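Local coordinates for hypothetical Membrane Spanning Protein (Bacillus cereus, PDB 2FB5) that catalyses the condensation of two ATP molecules into the second messenger cyclic di-AMP, as a diadenylate cyclase needed for efficient spore formation, at residues 90-95 and 127-132; 121-126 and 143-148. All blocks are in the same frame, centred on the assembly; numbering follows the deposited sequence.

Contact 1: residues 90-95 and 127-132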
# COMPACT_ATOMS: atom_id res chain seq x y z
N ARG A 90 8.03 -23.33 29.67
CA ARG A 90 7.47 -24.39 30.50
C ARG A 90 7.30 -25.69 29.69
O ARG A 90 6.92 -26.71 30.25
CB ARG A 90 6.11 -23.95 31.07
CG ARG A 90 6.16 -22.76 32.06
CD ARG A 90 4.77 -22.11 32.23
NE ARG A 90 4.83 -20.73 32.72
CZ ARG A 90 3.88 -19.80 32.51
NH1 ARG A 90 2.78 -20.09 31.83
NH2 ARG A 90 4.04 -18.57 32.99
N LYS A 91 7.60 -25.63 28.39
CA LYS A 91 7.35 -26.75 27.48
C LYS A 91 5.91 -27.25 27.53
O LYS A 91 5.66 -28.46 27.56
CB LYS A 91 8.34 -27.91 27.74
CG LYS A 91 9.79 -27.57 27.42
CD LYS A 91 10.68 -28.83 27.46
CE LYS A 91 12.14 -28.49 27.19
NZ LYS A 91 12.66 -27.49 28.18
N HIS A 92 4.96 -26.31 27.51
CA HIS A 92 3.54 -26.63 27.43
C HIS A 92 3.08 -26.55 25.99
O HIS A 92 3.12 -25.46 25.39
CB HIS A 92 2.69 -25.66 28.26
CG HIS A 92 2.92 -25.76 29.73
ND1 HIS A 92 2.45 -24.82 30.62
CD2 HIS A 92 3.57 -26.68 30.48
CE1 HIS A 92 2.79 -25.16 31.85
NE2 HIS A 92 3.48 -26.29 31.79
N GLY A 93 2.63 -27.68 25.44
CA GLY A 93 2.11 -27.73 24.08
C GLY A 93 1.01 -26.72 23.87
O GLY A 93 0.16 -26.53 24.75
N ALA A 94 1.04 -26.04 22.73
CA ALA A 94 0.05 -25.02 22.43
C ALA A 94 -0.17 -24.97 20.94
O ALA A 94 0.74 -25.25 20.17
CB ALA A 94 0.51 -23.65 22.94
N LEU A 95 -1.38 -24.58 20.54
CA LEU A 95 -1.77 -24.51 19.14
C LEU A 95 -2.74 -23.34 19.01
O LEU A 95 -3.89 -23.44 19.44
CB LEU A 95 -2.44 -25.83 18.72
CG LEU A 95 -2.88 -26.03 17.28
CD1 LEU A 95 -1.71 -25.99 16.32
CD2 LEU A 95 -3.62 -27.38 17.14
N PHE A 127 -3.81 -23.70 27.94
CA PHE A 127 -2.82 -24.72 27.57
C PHE A 127 -2.03 -25.30 28.74
O PHE A 127 -0.98 -25.95 28.54
CB PHE A 127 -1.88 -24.16 26.49
CG PHE A 127 -2.56 -23.91 25.20
CD1 PHE A 127 -3.04 -24.98 24.44
CD2 PHE A 127 -2.78 -22.63 24.75
CE1 PHE A 127 -3.70 -24.76 23.24
CE2 PHE A 127 -3.42 -22.40 23.53
CZ PHE A 127 -3.88 -23.49 22.78
N TYR A 128 -2.52 -25.09 29.96
CA TYR A 128 -1.90 -25.75 31.11
C TYR A 128 -2.12 -27.26 31.02
O TYR A 128 -3.25 -27.70 30.86
CB TYR A 128 -2.42 -25.18 32.42
CG TYR A 128 -1.51 -25.50 33.57
CD1 TYR A 128 -0.46 -24.64 33.90
CD2 TYR A 128 -1.66 -26.68 34.30
CE1 TYR A 128 0.40 -24.94 34.96
CE2 TYR A 128 -0.81 -26.99 35.35
CZ TYR A 128 0.22 -26.11 35.66
OH TYR A 128 1.07 -26.42 36.70
N PRO A 129 -1.04 -28.07 31.08
CA PRO A 129 -1.20 -29.50 30.81
C PRO A 129 -2.16 -30.20 31.77
O PRO A 129 -2.18 -29.90 32.97
CB PRO A 129 0.22 -30.07 30.96
CG PRO A 129 1.13 -28.89 30.88
CD PRO A 129 0.35 -27.71 31.41
N GLY A 130 -2.98 -31.08 31.22
CA GLY A 130 -3.94 -31.84 32.01
C GLY A 130 -5.32 -31.22 32.14
O GLY A 130 -6.26 -31.93 32.50
N ASN A 131 -5.46 -29.92 31.86
CA ASN A 131 -6.75 -29.22 32.07
C ASN A 131 -7.77 -29.53 30.96
O ASN A 131 -7.39 -29.97 29.89
CB ASN A 131 -6.55 -27.70 32.31
CG ASN A 131 -6.68 -26.87 31.03
OD1 ASN A 131 -5.71 -26.66 30.31
ND2 ASN A 131 -7.88 -26.39 30.76
N PRO A 132 -9.07 -29.30 31.22
CA PRO A 132 -10.10 -29.61 30.23
C PRO A 132 -9.96 -28.96 28.84
O PRO A 132 -10.49 -29.49 27.88
CB PRO A 132 -11.39 -29.13 30.92
CG PRO A 132 -11.09 -29.20 32.36
CD PRO A 132 -9.65 -28.77 32.46
O HOH W 1 -0.77 -27.84 26.83
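In both His92 and Phe127, CG stands anti to the carbonyl carbon (chi1 -66° and -67°), which brings the imidazole against Pro129 CD and the phenyl ring against Ala94. Pro129 CD sits almost exactly on the ring normal of His92, 3.4 Å from its centroid, a CH-pi contact over the face. Arg90 CB covers the opposite face, so the imidazole is held flat between two aliphatic groups. Its edge is turned toward the face of Tyr128 in an offset edge-to-face pair, the planes 71° apart. Deeper in, Ala94 CA lies over one face of the Phe127 ring, 3.9 Å from the centroid, while Ala94 CB rests 3.8 Å from Phe127 CG. Between the two main chains a water lies 2.6 Å from both Gly93 O and Phe127 O and can bridge these carbonyls. Leu87 of helix 77-90 touches His92, Ala94 and Phe127 alike. Two helix exits are packed together, a Schellman motif at Lys91 leading into strand 94-98 and the end of helix 120-126 running into a type II turn, within the mixed alpha/beta nucleotide-binding domain of the DisA family.

Contact 2: residues 121-126 and 143-148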
# COMPACT_ATOMS: atom_id res chain seq x y z
N PRO A 121 -2.45 -14.32 30.42
CA PRO A 121 -2.86 -15.33 31.42
C PRO A 121 -3.94 -16.32 30.91
O PRO A 121 -3.88 -17.51 31.22
CB PRO A 121 -3.40 -14.49 32.57
CG PRO A 121 -2.57 -13.21 32.50
CD PRO A 121 -2.44 -12.96 31.01
N LEU A 122 -4.93 -15.84 30.15
CA LEU A 122 -5.97 -16.76 29.70
C LEU A 122 -5.44 -17.79 28.68
O LEU A 122 -5.77 -18.99 28.75
CB LEU A 122 -7.19 -15.99 29.16
CG LEU A 122 -8.31 -16.85 28.57
CD1 LEU A 122 -8.83 -17.89 29.57
CD2 LEU A 122 -9.46 -15.97 28.10
N LEU A 123 -4.61 -17.34 27.75
CA LEU A 123 -4.02 -18.28 26.78
C LEU A 123 -3.18 -19.32 27.52
O LEU A 123 -3.21 -20.51 27.20
CB LEU A 123 -3.16 -17.53 25.76
CG LEU A 123 -3.86 -16.68 24.70
CD1 LEU A 123 -2.86 -15.78 24.00
CD2 LEU A 123 -4.56 -17.60 23.69
N GLU A 124 -2.42 -18.86 28.51
CA GLU A 124 -1.55 -19.77 29.25
C GLU A 124 -2.35 -20.77 30.10
O GLU A 124 -1.96 -21.92 30.24
CB GLU A 124 -0.56 -19.00 30.12
CG GLU A 124 0.46 -18.17 29.33
CD GLU A 124 1.24 -17.22 30.24
OE1 GLU A 124 1.55 -17.63 31.37
OE2 GLU A 124 1.54 -16.08 29.83
N SER A 125 -3.47 -20.31 30.65
CA SER A 125 -4.37 -21.14 31.42
C SER A 125 -4.99 -22.24 30.54
O SER A 125 -5.06 -23.41 30.92
CB SER A 125 -5.45 -20.26 32.05
OG SER A 125 -6.41 -21.03 32.75
N ILE A 126 -5.43 -21.86 29.34
CA ILE A 126 -6.04 -22.81 28.40
C ILE A 126 -5.11 -23.99 28.09
O ILE A 126 -5.56 -25.13 28.00
CB ILE A 126 -6.48 -22.11 27.09
CG1 ILE A 126 -7.72 -21.23 27.37
CG2 ILE A 126 -6.80 -23.15 25.96
CD1 ILE A 126 -8.01 -20.14 26.30
N ASN A 143 -9.01 -9.38 18.78
CA ASN A 143 -8.65 -9.32 20.19
C ASN A 143 -9.51 -10.24 21.07
O ASN A 143 -9.63 -10.02 22.28
CB ASN A 143 -8.67 -7.87 20.72
CG ASN A 143 -7.87 -6.91 19.85
OD1 ASN A 143 -8.38 -5.86 19.41
ND2 ASN A 143 -6.62 -7.27 19.57
N HIS A 144 -10.11 -11.26 20.46
CA HIS A 144 -10.92 -12.23 21.20
C HIS A 144 -10.38 -13.64 21.03
O HIS A 144 -9.87 -13.99 19.97
CB HIS A 144 -12.38 -12.21 20.73
CG HIS A 144 -13.15 -11.00 21.15
ND1 HIS A 144 -13.95 -10.98 22.27
CD2 HIS A 144 -13.25 -9.77 20.60
CE1 HIS A 144 -14.49 -9.78 22.41
NE2 HIS A 144 -14.08 -9.02 21.41
N ILE A 145 -10.50 -14.44 22.08
CA ILE A 145 -10.32 -15.87 21.99
C ILE A 145 -11.72 -16.39 21.69
O ILE A 145 -12.60 -16.35 22.55
CB ILE A 145 -9.73 -16.45 23.32
CG1 ILE A 145 -8.29 -15.94 23.50
CG2 ILE A 145 -9.80 -17.98 23.36
CD1 ILE A 145 -7.72 -16.15 24.90
N VAL A 146 -11.95 -16.81 20.46
CA VAL A 146 -13.28 -17.26 20.05
C VAL A 146 -13.62 -18.56 20.78
O VAL A 146 -14.71 -18.70 21.35
CB VAL A 146 -13.37 -17.48 18.51
CG1 VAL A 146 -14.78 -17.94 18.11
CG2 VAL A 146 -13.00 -16.21 17.75
N SER A 147 -12.69 -19.52 20.74
CA SER A 147 -12.94 -20.87 21.21
C SER A 147 -11.62 -21.59 21.47
O SER A 147 -10.56 -21.11 21.07
CB SER A 147 -13.73 -21.64 20.14
OG SER A 147 -13.14 -21.45 18.87
N ALA A 148 -11.72 -22.75 22.13
CA ALA A 148 -10.56 -23.57 22.48
C ALA A 148 -10.91 -25.03 22.32
O ALA A 148 -12.08 -25.37 22.12
CB ALA A 148 -10.12 -23.28 23.92
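Ile145 puts its CD1 methyl between two leucines of helix 120-126, 3.6 Å from Leu122 CD2 and 3.7 Å from Leu123 CD2. Both leucine side chains cross the isoleucine at a slant, and each uses the same branch. They arrive by different rotations: Leu122 has CG anti to its main-chain N (chi1 176°), whereas Leu123 has CG anti to its carbonyl carbon (chi1 -72°), and so two neighbours that leave the helix in different directions close on a single methyl. The other branch of Ile145 serves the next turn, where Ile126 CD1 comes tip to tip with Ile145 CG2 at 4.1 Å. Ile126 divides its own branches as well, its CG2 lying 3.9 Å from Ala148 CB at the corner where the chain bends.

Around this first shell, strand 112-117 supplies Ala116 against Leu122 and Leu114 against both Ile126 and Ala148. Val138 of strand 137-141 touches the same last pair, and Leu118 packs on Leu123 and Ile145. The main chain sets the positions: Ile145 is hydrogen-bonded to Ala116 in the sheet, and the bond from Ile126 N to Leu122 O (2.9 Å) keeps those two side chains one turn apart on the helix. Helix and strand segments run 28° from parallel, their axes 10.7 Å apart, a spacing filled by one layer of interlocking side chains.

Every group that meets across this interface is a hydrocarbon, and the four touching pairs lie at van der Waals distances. Attachment of the helix to the sheet here therefore probably depends on shape and on the exclusion of water, while the polar bonds of these segments are made away from the interface, along the backbones and by side chains such as Glu124 and Ser147.

In the fold
After the long helices 4-35 and 47-70, the chain passes through helix 77-90, enters strand 94-98 and, after strand 112-117, reaches helix 120-126. Contact 1 closes this first loop by returning residues 127-132 to 90-95. Contact 2 begins inside that loop, at 121-126, and closes beyond it, at 143-148, after strand 137-141. The two closures therefore cross rather than nest: helix 120-126 takes part in contact 2 while the loop leaving it makes contact 1. A salt bridge from Arg90 NH1 to Glu124 OE1 (2.8 Å) links them directly. The centres of contacts 1 and 2 are about 12 Å apart. Together they join helix 77-90, helix 120-126 and the mixed sheet.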